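Local coordinates for E3 SUMO-protein ligase SIZ2 (Saccharomyces cerevisiae, PDB 6U75), which acts as an E3 ligase that promotes SUMO attachment to target proteins, and may modify septins and take part in chromosome maintenance, at residues Phe34-Ser39 against Glu115-Asp120; Leu80-Thr85 against Pro108-Pro113; Pro10-Pro15 against Cys134-Val139; Leu87-Lys92 against Asn102-Thr107. All coordinates share one frame; numbering follows the deposited sequence.

Contact 1: Phe34-Ser39 against Glu115-Asp120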
loop_
_atom_site.group_PDB
_atom_site.type_symbol
_atom_site.label_atom_id
_atom_site.label_comp_id
_atom_site.label_asym_id
_atom_site.label_seq_id
_atom_site.Cartn_x
_atom_site.Cartn_y
_atom_site.Cartn_z
ATOM N N PHE A 34 -6.590 -27.520 2.039
ATOM C CA PHE A 34 -6.023 -27.512 0.698
ATOM C C PHE A 34 -4.568 -27.948 0.752
ATOM O O PHE A 34 -3.908 -27.864 1.791
ATOM C CB PHE A 34 -6.152 -26.136 0.030
ATOM C CG PHE A 34 -5.376 -25.048 0.708
ATOM C CD1 PHE A 34 -4.052 -24.810 0.374
ATOM C CD2 PHE A 34 -5.974 -24.246 1.666
ATOM C CE1 PHE A 34 -3.337 -23.803 0.992
ATOM C CE2 PHE A 34 -5.265 -23.237 2.287
ATOM C CZ PHE A 34 -3.944 -23.015 1.949
ATOM N N LYS A 35 -4.088 -28.430 -0.390
ATOM C CA LYS A 35 -2.708 -28.847 -0.570
ATOM C C LYS A 35 -2.008 -27.888 -1.522
ATOM O O LYS A 35 -2.642 -27.263 -2.377
ATOM C CB LYS A 35 -2.634 -30.275 -1.124
ATOM C CG LYS A 35 -3.371 -31.302 -0.278
ATOM C CD LYS A 35 -3.510 -32.641 -0.991
ATOM C CE LYS A 35 -2.263 -33.500 -0.846
ATOM N NZ LYS A 35 -2.064 -33.957 0.557
ATOM N N VAL A 36 -0.694 -27.773 -1.361
ATOM C CA VAL A 36 0.146 -26.971 -2.242
ATOM C C VAL A 36 1.097 -27.931 -2.940
ATOM O O VAL A 36 2.008 -28.484 -2.311
ATOM C CB VAL A 36 0.909 -25.881 -1.480
ATOM C CG1 VAL A 36 1.863 -25.149 -2.415
ATOM C CG2 VAL A 36 -0.069 -24.907 -0.839
ATOM N N SER A 37 0.884 -28.130 -4.241
ATOM C CA SER A 37 1.644 -29.099 -5.020
ATOM C C SER A 37 3.145 -28.937 -4.824
ATOM O O SER A 37 3.615 -27.877 -4.397
ATOM C CB SER A 37 1.306 -28.962 -6.504
ATOM O OG SER A 37 1.754 -27.716 -7.010
ATOM N N LYS A 38 3.903 -29.990 -5.137
ATOM C CA LYS A 38 5.356 -29.907 -5.058
ATOM C C LYS A 38 5.914 -28.953 -6.106
ATOM O O LYS A 38 6.961 -28.334 -5.884
ATOM C CB LYS A 38 5.964 -31.299 -5.219
ATOM C CG LYS A 38 7.364 -31.446 -4.644
ATOM C CD LYS A 38 8.436 -31.261 -5.702
ATOM C CE LYS A 38 9.826 -31.440 -5.110
ATOM N NZ LYS A 38 10.899 -31.280 -6.131
ATOM N N SER A 39 5.232 -28.814 -7.246
ATOM C CA SER A 39 5.672 -27.854 -8.253
ATOM C C SER A 39 5.566 -26.425 -7.734
ATOM O O SER A 39 6.457 -25.603 -7.970
ATOM C CB SER A 39 4.854 -28.021 -9.533
ATOM O OG SER A 39 5.278 -29.159 -10.265
ATOM N N GLU A 115 1.379 -33.503 2.639
ATOM C CA GLU A 115 0.466 -33.343 3.760
ATOM C C GLU A 115 -0.563 -32.257 3.462
ATOM O O GLU A 115 -0.460 -31.511 2.487
ATOM C CB GLU A 115 1.245 -33.018 5.038
ATOM C CG GLU A 115 2.118 -34.166 5.525
ATOM C CD GLU A 115 2.885 -33.824 6.787
ATOM O OE1 GLU A 115 2.833 -32.653 7.216
ATOM O OE2 GLU A 115 3.538 -34.728 7.349
ATOM N N MET A 116 -1.567 -32.179 4.331
ATOM C CA MET A 116 -2.708 -31.296 4.144
ATOM C C MET A 116 -2.514 -30.008 4.932
ATOM O O MET A 116 -2.006 -30.028 6.057
ATOM C CB MET A 116 -3.998 -31.986 4.596
ATOM C CG MET A 116 -5.258 -31.399 3.991
ATOM S SD MET A 116 -5.438 -31.860 2.259
ATOM C CE MET A 116 -6.783 -30.795 1.761
ATOM N N ASN A 117 -2.925 -28.889 4.340
ATOM C CA ASN A 117 -2.898 -27.597 5.014
ATOM C C ASN A 117 -4.308 -27.231 5.458
ATOM O O ASN A 117 -5.250 -27.268 4.655
ATOM C CB ASN A 117 -2.331 -26.502 4.108
ATOM C CG ASN A 117 -0.884 -26.749 3.732
ATOM O OD1 ASN A 117 0.023 -26.521 4.530
ATOM N ND2 ASN A 117 -0.662 -27.212 2.507
ATOM N N HIS A 118 -4.442 -26.881 6.735
ATOM C CA HIS A 118 -5.711 -26.494 7.336
ATOM C C HIS A 118 -5.658 -25.021 7.712
ATOM O O HIS A 118 -4.714 -24.579 8.374
ATOM C CB HIS A 118 -6.013 -27.339 8.575
ATOM C CG HIS A 118 -6.007 -28.814 8.322
ATOM N ND1 HIS A 118 -7.107 -29.492 7.841
ATOM C CD2 HIS A 118 -5.036 -29.742 8.488
ATOM C CE1 HIS A 118 -6.812 -30.774 7.719
ATOM N NE2 HIS A 118 -5.561 -30.952 8.104
ATOM N N LEU A 119 -6.670 -24.267 7.291
ATOM C CA LEU A 119 -6.799 -22.849 7.610
ATOM C C LEU A 119 -8.151 -22.643 8.281
ATOM O O LEU A 119 -9.197 -22.827 7.650
ATOM C CB LEU A 119 -6.672 -21.986 6.354
ATOM C CG LEU A 119 -6.881 -20.482 6.550
ATOM C CD1 LEU A 119 -5.793 -19.895 7.435
ATOM C CD2 LEU A 119 -6.923 -19.765 5.211
ATOM N N ASP A 120 -8.127 -22.275 9.557
ATOM C CA ASP A 120 -9.335 -21.983 10.311
ATOM C C ASP A 120 -9.486 -20.476 10.463
ATOM O O ASP A 120 -8.500 -19.755 10.636
ATOM C CB ASP A 120 -9.297 -22.647 11.689
ATOM C CG ASP A 120 -8.875 -24.103 11.624
ATOM O OD1 ASP A 120 -7.670 -24.384 11.785
ATOM O OD2 ASP A 120 -9.748 -24.968 11.403
#
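Phe-34 and Asn-117 face each other as an antiparallel hydrogen-bonded pair. Phe-34 N donates to Asn-117 O at 3.0 Å, nearly straight at 164°. Asn-117 N answers with a bond of 2.9 Å to Phe-34 O. The asparagine side chain returns to that same oxygen: with CG opposite the carbonyl carbon (chi1 -64°), ND2 reaches Phe-34 O in a weak bond of 3.4 Å. Its CB lies over one face of the Phe-34 ring, displaced toward the rim, while Val-36 CG2 sits in plane at the ring edge. Asn-117 OD1 accepts from Lys-111 N. The pair joins the last residue of edge strand 28-34 to strand 117-123 in a four-stranded antiparallel sheet of the PINIT domain, and a few residues on, Ser-37 N-caps helix 38-46 through Asn-40 N. Beside the Phe-34/Asn-117 pair, Met-116 and Lys-35 cross at about a right angle, with SD of Met-116 3.3 Å from CG of Lys-35. A bend at chi2 (74°) turns the thioether so that its CE comes over the Phe-34 backbone near N. Cutting Met-116 back to an alanine is likely to uncover this backbone and leave the aliphatic part of Lys-35 without its sulfur neighbour. The bent chain of Lys-35 brings NZ 3.5 Å from Glu-115 O, although its hydrogen bond goes to Thr-114 O.

Contact 2: Leu80-Thr85 against Pro108-Pro113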
loop_
_atom_site.group_PDB
_atom_site.type_symbol
_atom_site.label_atom_id
_atom_site.label_comp_id
_atom_site.label_asym_id
_atom_site.label_seq_id
_atom_site.Cartn_x
_atom_site.Cartn_y
_atom_site.Cartn_z
ATOM N N LEU A 80 -7.236 -15.879 12.390
ATOM C CA LEU A 80 -6.754 -16.800 11.371
ATOM C C LEU A 80 -5.727 -17.737 11.989
ATOM O O LEU A 80 -4.775 -17.284 12.633
ATOM C CB LEU A 80 -6.135 -16.042 10.196
ATOM C CG LEU A 80 -7.088 -15.158 9.392
ATOM C CD1 LEU A 80 -6.302 -14.162 8.560
ATOM C CD2 LEU A 80 -7.980 -16.009 8.505
ATOM N N VAL A 81 -5.921 -19.038 11.790
ATOM C CA VAL A 81 -5.026 -20.060 12.317
ATOM C C VAL A 81 -4.664 -20.978 11.159
ATOM O O VAL A 81 -5.521 -21.713 10.654
ATOM C CB VAL A 81 -5.662 -20.854 13.466
ATOM C CG1 VAL A 81 -4.679 -21.877 14.012
ATOM C CG2 VAL A 81 -6.127 -19.911 14.567
ATOM N N PHE A 82 -3.405 -20.937 10.738
ATOM C CA PHE A 82 -2.915 -21.747 9.628
ATOM C C PHE A 82 -2.005 -22.828 10.197
ATOM O O PHE A 82 -0.902 -22.535 10.671
ATOM C CB PHE A 82 -2.184 -20.881 8.604
ATOM C CG PHE A 82 -1.877 -21.593 7.317
ATOM C CD1 PHE A 82 -2.894 -21.954 6.451
ATOM C CD2 PHE A 82 -0.571 -21.895 6.971
ATOM C CE1 PHE A 82 -2.617 -22.608 5.267
ATOM C CE2 PHE A 82 -0.287 -22.548 5.787
ATOM C CZ PHE A 82 -1.313 -22.905 4.934
ATOM N N ASN A 83 -2.472 -24.075 10.155
ATOM C CA ASN A 83 -1.707 -25.216 10.657
ATOM C C ASN A 83 -1.387 -25.057 12.142
ATOM O O ASN A 83 -0.268 -25.319 12.588
ATOM C CB ASN A 83 -0.428 -25.417 9.840
ATOM C CG ASN A 83 -0.711 -25.818 8.406
ATOM O OD1 ASN A 83 -1.623 -26.600 8.136
ATOM N ND2 ASN A 83 0.071 -25.283 7.476
ATOM N N GLY A 84 -2.380 -24.621 12.917
ATOM C CA GLY A 84 -2.238 -24.476 14.349
ATOM C C GLY A 84 -1.617 -23.176 14.809
ATOM O O GLY A 84 -1.864 -22.758 15.948
ATOM N N THR A 85 -0.823 -22.519 13.969
ATOM C CA THR A 85 -0.164 -21.273 14.333
ATOM C C THR A 85 -1.059 -20.092 13.982
ATOM O O THR A 85 -1.500 -19.957 12.836
ATOM C CB THR A 85 1.180 -21.148 13.612
ATOM O OG1 THR A 85 2.056 -22.200 14.035
ATOM C CG2 THR A 85 1.828 -19.801 13.902
ATOM N N PRO A 108 5.769 -19.169 5.741
ATOM C CA PRO A 108 6.623 -19.871 6.716
ATOM C C PRO A 108 5.932 -21.016 7.435
ATOM O O PRO A 108 6.625 -21.890 7.972
ATOM C CB PRO A 108 7.022 -18.760 7.695
ATOM C CG PRO A 108 5.913 -17.780 7.616
ATOM C CD PRO A 108 5.421 -17.811 6.195
ATOM N N TYR A 109 4.600 -21.048 7.465
ATOM C CA TYR A 109 3.863 -22.065 8.200
ATOM C C TYR A 109 3.307 -23.155 7.289
ATOM O O TYR A 109 2.435 -23.922 7.710
ATOM C CB TYR A 109 2.736 -21.408 8.997
ATOM C CG TYR A 109 3.159 -20.114 9.657
ATOM C CD1 TYR A 109 4.082 -20.109 10.695
ATOM C CD2 TYR A 109 2.641 -18.897 9.238
ATOM C CE1 TYR A 109 4.476 -18.929 11.297
ATOM C CE2 TYR A 109 3.028 -17.711 9.834
ATOM C CZ TYR A 109 3.946 -17.733 10.861
ATOM O OH TYR A 109 4.332 -16.555 11.457
ATOM N N LEU A 110 3.800 -23.243 6.057
ATOM C CA LEU A 110 3.340 -24.256 5.120
ATOM C C LEU A 110 3.932 -25.619 5.457
ATOM O O LEU A 110 5.066 -25.729 5.931
ATOM C CB LEU A 110 3.724 -23.878 3.688
ATOM C CG LEU A 110 2.599 -23.447 2.745
ATOM C CD1 LEU A 110 3.177 -23.067 1.392
ATOM C CD2 LEU A 110 1.557 -24.545 2.591
ATOM N N LYS A 111 3.151 -26.662 5.198
ATOM C CA LYS A 111 3.590 -28.036 5.372
ATOM C C LYS A 111 4.077 -28.604 4.043
ATOM O O LYS A 111 3.838 -28.046 2.970
ATOM C CB LYS A 111 2.456 -28.896 5.942
ATOM C CG LYS A 111 1.935 -28.426 7.294
ATOM C CD LYS A 111 3.002 -28.524 8.381
ATOM C CE LYS A 111 3.034 -27.277 9.255
ATOM N NZ LYS A 111 4.321 -27.152 9.993
ATOM N N VAL A 112 4.776 -29.733 4.127
ATOM C CA VAL A 112 5.322 -30.393 2.943
ATOM C C VAL A 112 4.183 -30.696 1.975
ATOM O O VAL A 112 3.016 -30.751 2.388
ATOM C CB VAL A 112 6.092 -31.671 3.315
ATOM C CG1 VAL A 112 7.401 -31.316 4.008
ATOM C CG2 VAL A 112 5.245 -32.579 4.196
ATOM N N PRO A 113 4.469 -30.901 0.686
ATOM C CA PRO A 113 3.377 -31.047 -0.289
ATOM C C PRO A 113 2.494 -32.256 -0.042
ATOM O O PRO A 113 1.290 -32.198 -0.319
ATOM C CB PRO A 113 4.115 -31.159 -1.633
ATOM C CG PRO A 113 5.502 -30.665 -1.375
ATOM C CD PRO A 113 5.795 -30.982 0.051
#
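A two-residue beta hairpin carries this contact: Asn-83 and Gly-84 form the corners of a type I' turn whose flanking Phe-82 and Thr-85 both meet Tyr-109. These two exchange backbone bonds: Phe-82 N to Thr-85 O at 3.0 Å, Thr-85 N to Phe-82 O at 3.3 Å. Asn-83 takes a positive phi (60°). From there its ND2 donates to Tyr-109 O at 2.7 Å, the oxygen close to the amide plane. The same ND2 bonds Asn-117 OD1, and Asn-83 OD1 accepts from His-118 N, so the amide is gripped at both ends and its flip fixed. This ties the hairpin of strands 79-82 and 85-86 in the PINIT domain to the loop leading into strand 117-123. Lys-111 runs past Asn-83 in the opposite sense, its CG 3.7 Å from ND2. The Phe-82 ring presents its edge to the loop: Tyr-109 CB lies in plane at 3.9 Å from CD2, and Leu-110 CD2 approaches CZ at 4.1 Å. Thr-85 CG2, anti to the backbone N (OG1 at chi1 -63°), makes a CH-pi contact over one face of the Tyr-109 ring, 4.1 Å from its centroid and 24° off the normal; Pro-108 CG covers the opposite face.

Contact 3: Pro10-Pro15 against Cys134-Val139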
loop_
_atom_site.group_PDB
_atom_site.type_symbol
_atom_site.label_atom_id
_atom_site.label_comp_id
_atom_site.label_asym_id
_atom_site.label_seq_id
_atom_site.Cartn_x
_atom_site.Cartn_y
_atom_site.Cartn_z
ATOM N N PRO A 10 0.545 -11.029 -8.727
ATOM C CA PRO A 10 0.244 -12.463 -8.775
ATOM C C PRO A 10 1.116 -13.212 -9.770
ATOM O O PRO A 10 1.456 -12.703 -10.841
ATOM C CB PRO A 10 -1.229 -12.495 -9.197
ATOM C CG PRO A 10 -1.398 -11.267 -10.016
ATOM C CD PRO A 10 -0.473 -10.229 -9.434
ATOM N N ILE A 11 1.468 -14.440 -9.400
ATOM C CA ILE A 11 2.188 -15.355 -10.267
ATOM C C ILE A 11 1.316 -16.537 -10.666
ATOM O O ILE A 11 1.321 -16.954 -11.826
ATOM C CB ILE A 11 3.482 -15.838 -9.575
ATOM C CG1 ILE A 11 4.379 -14.650 -9.213
ATOM C CG2 ILE A 11 4.223 -16.836 -10.453
ATOM C CD1 ILE A 11 4.834 -13.828 -10.403
ATOM N N VAL A 12 0.558 -17.080 -9.718
ATOM C CA VAL A 12 -0.355 -18.182 -9.988
ATOM C C VAL A 12 -1.337 -18.274 -8.831
ATOM O O VAL A 12 -0.972 -18.080 -7.669
ATOM C CB VAL A 12 0.411 -19.512 -10.189
ATOM C CG1 VAL A 12 1.357 -19.764 -9.024
ATOM C CG2 VAL A 12 -0.565 -20.667 -10.349
ATOM N N GLN A 13 -2.591 -18.562 -9.161
ATOM C CA GLN A 13 -3.600 -18.823 -8.148
ATOM C C GLN A 13 -3.496 -20.266 -7.679
ATOM O O GLN A 13 -3.272 -21.178 -8.480
ATOM C CB GLN A 13 -4.997 -18.553 -8.705
ATOM C CG GLN A 13 -6.110 -18.702 -7.682
ATOM C CD GLN A 13 -7.469 -18.341 -8.249
ATOM O OE1 GLN A 13 -7.580 -17.896 -9.391
ATOM N NE2 GLN A 13 -8.511 -18.534 -7.450
ATOM N N ILE A 14 -3.654 -20.471 -6.380
ATOM C CA ILE A 14 -3.611 -21.824 -5.822
ATOM C C ILE A 14 -4.979 -22.476 -6.015
ATOM O O ILE A 14 -5.993 -21.899 -5.591
ATOM C CB ILE A 14 -3.223 -21.788 -4.347
ATOM C CG1 ILE A 14 -1.763 -21.352 -4.185
ATOM C CG2 ILE A 14 -3.444 -23.151 -3.705
ATOM C CD1 ILE A 14 -0.744 -22.355 -4.701
ATOM N N PRO A 15 -5.055 -23.650 -6.636
ATOM C CA PRO A 15 -6.356 -24.296 -6.825
ATOM C C PRO A 15 -6.864 -24.925 -5.539
ATOM O O PRO A 15 -6.096 -25.333 -4.665
ATOM C CB PRO A 15 -6.064 -25.364 -7.886
ATOM C CG PRO A 15 -4.640 -25.719 -7.659
ATOM C CD PRO A 15 -3.957 -24.455 -7.204
ATOM N N CYS A 134 -6.191 -17.633 -2.360
ATOM C CA CYS A 134 -4.774 -17.780 -2.056
ATOM C C CYS A 134 -3.987 -17.693 -3.351
ATOM O O CYS A 134 -4.347 -18.336 -4.342
ATOM C CB CYS A 134 -4.484 -19.107 -1.350
ATOM S SG CYS A 134 -5.317 -19.301 0.235
ATOM N N PHE A 135 -2.918 -16.903 -3.341
ATOM C CA PHE A 135 -2.105 -16.706 -4.532
ATOM C C PHE A 135 -0.633 -16.771 -4.170
ATOM O O PHE A 135 -0.225 -16.293 -3.110
ATOM C CB PHE A 135 -2.381 -15.350 -5.198
ATOM C CG PHE A 135 -3.734 -15.242 -5.837
ATOM C CD1 PHE A 135 -4.863 -15.024 -5.069
ATOM C CD2 PHE A 135 -3.872 -15.338 -7.212
ATOM C CE1 PHE A 135 -6.108 -14.917 -5.658
ATOM C CE2 PHE A 135 -5.112 -15.230 -7.806
ATOM C CZ PHE A 135 -6.231 -15.021 -7.029
ATOM N N ILE A 136 0.161 -17.347 -5.055
ATOM C CA ILE A 136 1.595 -17.101 -5.029
ATOM C C ILE A 136 1.839 -15.744 -5.672
ATOM O O ILE A 136 1.248 -15.416 -6.708
ATOM C CB ILE A 136 2.362 -18.227 -5.743
ATOM C CG1 ILE A 136 2.061 -19.561 -5.056
ATOM C CG2 ILE A 136 3.862 -17.942 -5.739
ATOM C CD1 ILE A 136 2.952 -20.704 -5.485
ATOM N N VAL A 137 2.684 -14.933 -5.044
ATOM C CA VAL A 137 2.883 -13.556 -5.469
ATOM C C VAL A 137 4.353 -13.196 -5.334
ATOM O O VAL A 137 5.058 -13.692 -4.451
ATOM C CB VAL A 137 2.020 -12.569 -4.652
ATOM C CG1 VAL A 137 0.548 -12.945 -4.731
ATOM C CG2 VAL A 137 2.486 -12.528 -3.203
ATOM N N GLU A 138 4.808 -12.322 -6.222
ATOM C CA GLU A 138 6.111 -11.687 -6.089
ATOM C C GLU A 138 5.924 -10.391 -5.314
ATOM O O GLU A 138 5.112 -9.544 -5.704
ATOM C CB GLU A 138 6.733 -11.416 -7.458
ATOM C CG GLU A 138 8.173 -10.931 -7.392
ATOM C CD GLU A 138 8.759 -10.656 -8.761
ATOM O OE1 GLU A 138 9.353 -9.573 -8.946
ATOM O OE2 GLU A 138 8.621 -11.518 -9.653
ATOM N N VAL A 139 6.655 -10.247 -4.210
ATOM C CA VAL A 139 6.532 -9.089 -3.336
ATOM C C VAL A 139 7.665 -8.120 -3.634
ATOM O O VAL A 139 8.758 -8.512 -4.060
ATOM C CB VAL A 139 6.532 -9.496 -1.846
ATOM C CG1 VAL A 139 5.399 -10.472 -1.559
ATOM C CG2 VAL A 139 7.877 -10.090 -1.445
HETATM O O HOH W 1 -7.337 -19.688 -4.616
#
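Val-12 and Ile-136 mark the tight part: a hydrogen-bonded antiparallel pair within a classic beta bulge, where Ile-11 and Val-12 both face Ile-136. Ile-136 N bonds Val-12 O at 2.9 Å, and Ile-136 O accepts from Ile-11 N at the same length; Ile-14 N to Cys-134 O, 3.0 Å, continues the ladder. CG1 of Val-12 lies alongside Ile-136, 3.8 Å from its CB, and Ile-14 CD1 crosses onto Ile-136 CG1 at 4.0 Å. The other face carries Gln-13: its CG, anti to the backbone N (chi1 -176°), lies over the Phe-135 ring, 4.0 Å from the centroid, and the chain beyond is extended. Its amide is turned 26° from the ring plane, and NE2 reaches a water that also bonds Ile-14 O and Cys-134 N. With Gln-13 cut back to an alanine, that face of Phe-135 is likely to lose cover and the water one of its donors. Toward the exposed end the fit slackens: Ile-11 CD1 stays 4.3 Å from Glu-138 CB, and Pro-10 CB 4.4 Å from Phe-135 CD2. Strand 50-58 pairs with strand 130-139 through Tyr-53 and Lys-51, while helix 38-46 packs against Val-12 through Leu-43 and against Ile-136 through Asn-40.

Contact 4: Leu87-Lys92 against Asn102-Thr107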
loop_
_atom_site.group_PDB
_atom_site.type_symbol
_atom_site.label_atom_id
_atom_site.label_comp_id
_atom_site.label_asym_id
_atom_site.label_seq_id
_atom_site.Cartn_x
_atom_site.Cartn_y
_atom_site.Cartn_z
ATOM N N LEU A 87 -2.001 -16.356 12.980
ATOM C CA LEU A 87 -1.384 -15.362 12.111
ATOM C C LEU A 87 -1.445 -14.001 12.794
ATOM O O LEU A 87 -2.533 -13.456 13.010
ATOM C CB LEU A 87 -2.083 -15.316 10.755
ATOM C CG LEU A 87 -2.007 -16.595 9.921
ATOM C CD1 LEU A 87 -2.814 -16.444 8.644
ATOM C CD2 LEU A 87 -0.563 -16.950 9.602
ATOM N N GLU A 88 -0.278 -13.457 13.129
ATOM C CA GLU A 88 -0.191 -12.144 13.753
ATOM C C GLU A 88 -0.303 -11.004 12.748
ATOM O O GLU A 88 -0.257 -9.837 13.153
ATOM C CB GLU A 88 1.127 -12.015 14.524
ATOM C CG GLU A 88 1.296 -13.020 15.658
ATOM C CD GLU A 88 0.255 -12.857 16.751
ATOM O OE1 GLU A 88 -0.045 -13.855 17.440
ATOM O OE2 GLU A 88 -0.265 -11.733 16.921
ATOM N N ASP A 89 -0.448 -11.308 11.460
ATOM C CA ASP A 89 -0.532 -10.262 10.450
ATOM C C ASP A 89 -1.657 -9.288 10.776
ATOM O O ASP A 89 -2.719 -9.678 11.269
ATOM C CB ASP A 89 -0.763 -10.875 9.066
ATOM C CG ASP A 89 0.398 -11.740 8.604
ATOM O OD1 ASP A 89 0.557 -12.860 9.132
ATOM O OD2 ASP A 89 1.151 -11.301 7.707
ATOM N N ASN A 90 -1.411 -8.005 10.504
ATOM C CA ASN A 90 -2.445 -6.976 10.590
ATOM C C ASN A 90 -3.288 -7.041 9.314
ATOM O O ASN A 90 -3.216 -6.191 8.425
ATOM C CB ASN A 90 -1.816 -5.604 10.789
ATOM C CG ASN A 90 -2.846 -4.504 10.948
ATOM O OD1 ASN A 90 -3.298 -3.915 9.966
ATOM N ND2 ASN A 90 -3.221 -4.218 12.191
ATOM N N VAL A 91 -4.104 -8.097 9.240
ATOM C CA VAL A 91 -4.785 -8.428 7.990
ATOM C C VAL A 91 -5.695 -7.289 7.547
ATOM O O VAL A 91 -5.776 -6.974 6.353
ATOM C CB VAL A 91 -5.562 -9.751 8.131
ATOM C CG1 VAL A 91 -4.598 -10.927 8.153
ATOM C CG2 VAL A 91 -6.441 -9.749 9.381
ATOM N N LYS A 92 -6.394 -6.657 8.488
ATOM C CA LYS A 92 -7.343 -5.588 8.169
ATOM C C LYS A 92 -6.968 -4.351 8.979
ATOM O O LYS A 92 -7.410 -4.180 10.118
ATOM C CB LYS A 92 -8.781 -6.030 8.441
ATOM C CG LYS A 92 -9.740 -5.718 7.299
ATOM C CD LYS A 92 -9.739 -4.236 6.942
ATOM C CE LYS A 92 -10.760 -3.929 5.862
ATOM N NZ LYS A 92 -10.521 -2.604 5.225
ATOM N N ASN A 102 -4.524 -5.721 4.399
ATOM C CA ASN A 102 -3.360 -6.377 3.830
ATOM C C ASN A 102 -3.580 -7.880 3.756
ATOM O O ASN A 102 -4.418 -8.434 4.476
ATOM C CB ASN A 102 -2.105 -6.094 4.665
ATOM C CG ASN A 102 -1.535 -4.715 4.414
ATOM O OD1 ASN A 102 -1.868 -4.062 3.426
ATOM N ND2 ASN A 102 -0.659 -4.269 5.305
ATOM N N PRO A 103 -2.852 -8.574 2.890
ATOM C CA PRO A 103 -2.927 -10.037 2.859
ATOM C C PRO A 103 -2.151 -10.650 4.018
ATOM O O PRO A 103 -1.370 -9.991 4.704
ATOM C CB PRO A 103 -2.295 -10.396 1.510
ATOM C CG PRO A 103 -1.360 -9.271 1.228
ATOM C CD PRO A 103 -1.993 -8.041 1.817
ATOM N N ALA A 104 -2.387 -11.942 4.227
ATOM C CA ALA A 104 -1.708 -12.716 5.257
ATOM C C ALA A 104 -0.674 -13.620 4.602
ATOM O O ALA A 104 -0.966 -14.280 3.600
ATOM C CB ALA A 104 -2.705 -13.548 6.065
ATOM N N ASN A 105 0.528 -13.649 5.172
ATOM C CA ASN A 105 1.630 -14.439 4.633
ATOM C C ASN A 105 1.583 -15.834 5.245
ATOM O O ASN A 105 1.833 -16.004 6.443
ATOM C CB ASN A 105 2.967 -13.760 4.918
ATOM C CG ASN A 105 4.144 -14.520 4.337
ATOM O OD1 ASN A 105 3.999 -15.269 3.371
ATOM N ND2 ASN A 105 5.319 -14.328 4.924
ATOM N N LEU A 106 1.267 -16.833 4.424
ATOM C CA LEU A 106 1.217 -18.222 4.855
ATOM C C LEU A 106 2.511 -18.977 4.578
ATOM O O LEU A 106 2.610 -20.158 4.928
ATOM C CB LEU A 106 0.058 -18.945 4.159
ATOM C CG LEU A 106 -1.316 -18.274 4.213
ATOM C CD1 LEU A 106 -2.299 -19.028 3.333
ATOM C CD2 LEU A 106 -1.831 -18.189 5.641
ATOM N N THR A 107 3.502 -18.326 3.971
ATOM C CA THR A 107 4.687 -19.043 3.500
ATOM C C THR A 107 5.417 -19.789 4.609
ATOM O O THR A 107 5.686 -20.991 4.438
ATOM C CB THR A 107 5.630 -18.060 2.796
ATOM O OG1 THR A 107 4.886 -17.250 1.878
ATOM C CG2 THR A 107 6.714 -18.813 2.036
#
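Leu-87 reaches Ala-104 and Leu-106 because its CG stands opposite the carbonyl carbon (chi1 -63°) and the branch beyond continues extended. CD1 then lies 3.6 Å from Leu-106 CD2, the two leucines crossing at about a right angle, and 3.9 Å from Ala-104 CB. Val-91 has the same setting for CG1 (chi1 -73°), which brings this methyl onto the small alanine side chain, 3.8 Å from its CB. Ala-104 CB thus touches both methyls, which approach it from directions about a right angle apart. Asp-89 faces the strand with its carboxylate, OD2 coming 3.5 Å from Asn-105 N.

One backbone hydrogen bond links the two segments: Asn-102 N donates to Val-91 O at 2.6 Å. The donor sits above the carbonyl plane and the N-H...O angle is 137°; such a short, bent bond is doubtful in its details. Asn-90, just before, is the centre of an inverse gamma turn. The end of the Asn-105 side chain leads away from the segment Leu-87-Lys-92, and its OD1 serves its own segment: it accepts from Thr-107 OG1 in the carbonyl plane at 2.6 Å, and from Thr-107 N, well above that plane, at 3.2 Å. Asn-102 touches Pro-222, and its ND2 bonds weakly to Ser-219 O, both in the predicted SP-RING zinc finger. The N-H bond identifies the Asn-105 to Thr-107 unit as an Asx turn, which begins at the last residue of the PINIT domain's short strand 104-105 and is still tied to strand 50-58 through Leu-52.

Overall arrangement
All four contacts lie in the PINIT domain, away from the zinc site. Contacts 1 and 2 share the sheet of strands 28-34, 117-123, 79-82 and 85-86; their centres are 8 Å apart, and Asp-120 N probably bonds Val-81 O. Contacts 3 and 4 reach the other sheet, through strands 130-139 and 104-105. Contact 2 is the most superficial and relies on a side-chain amide, whereas contacts 1, 3 and 4 are partly buried. Of these, contact 3 has the fullest strand pairing, contact 1 a single bridge and contact 4 mainly methyl packing. Contact 4 meets contact 2 where Leu-106, next to strand 104-105 of one sheet, packs against Phe-82 of the other; contacts 1 and 3 do not touch.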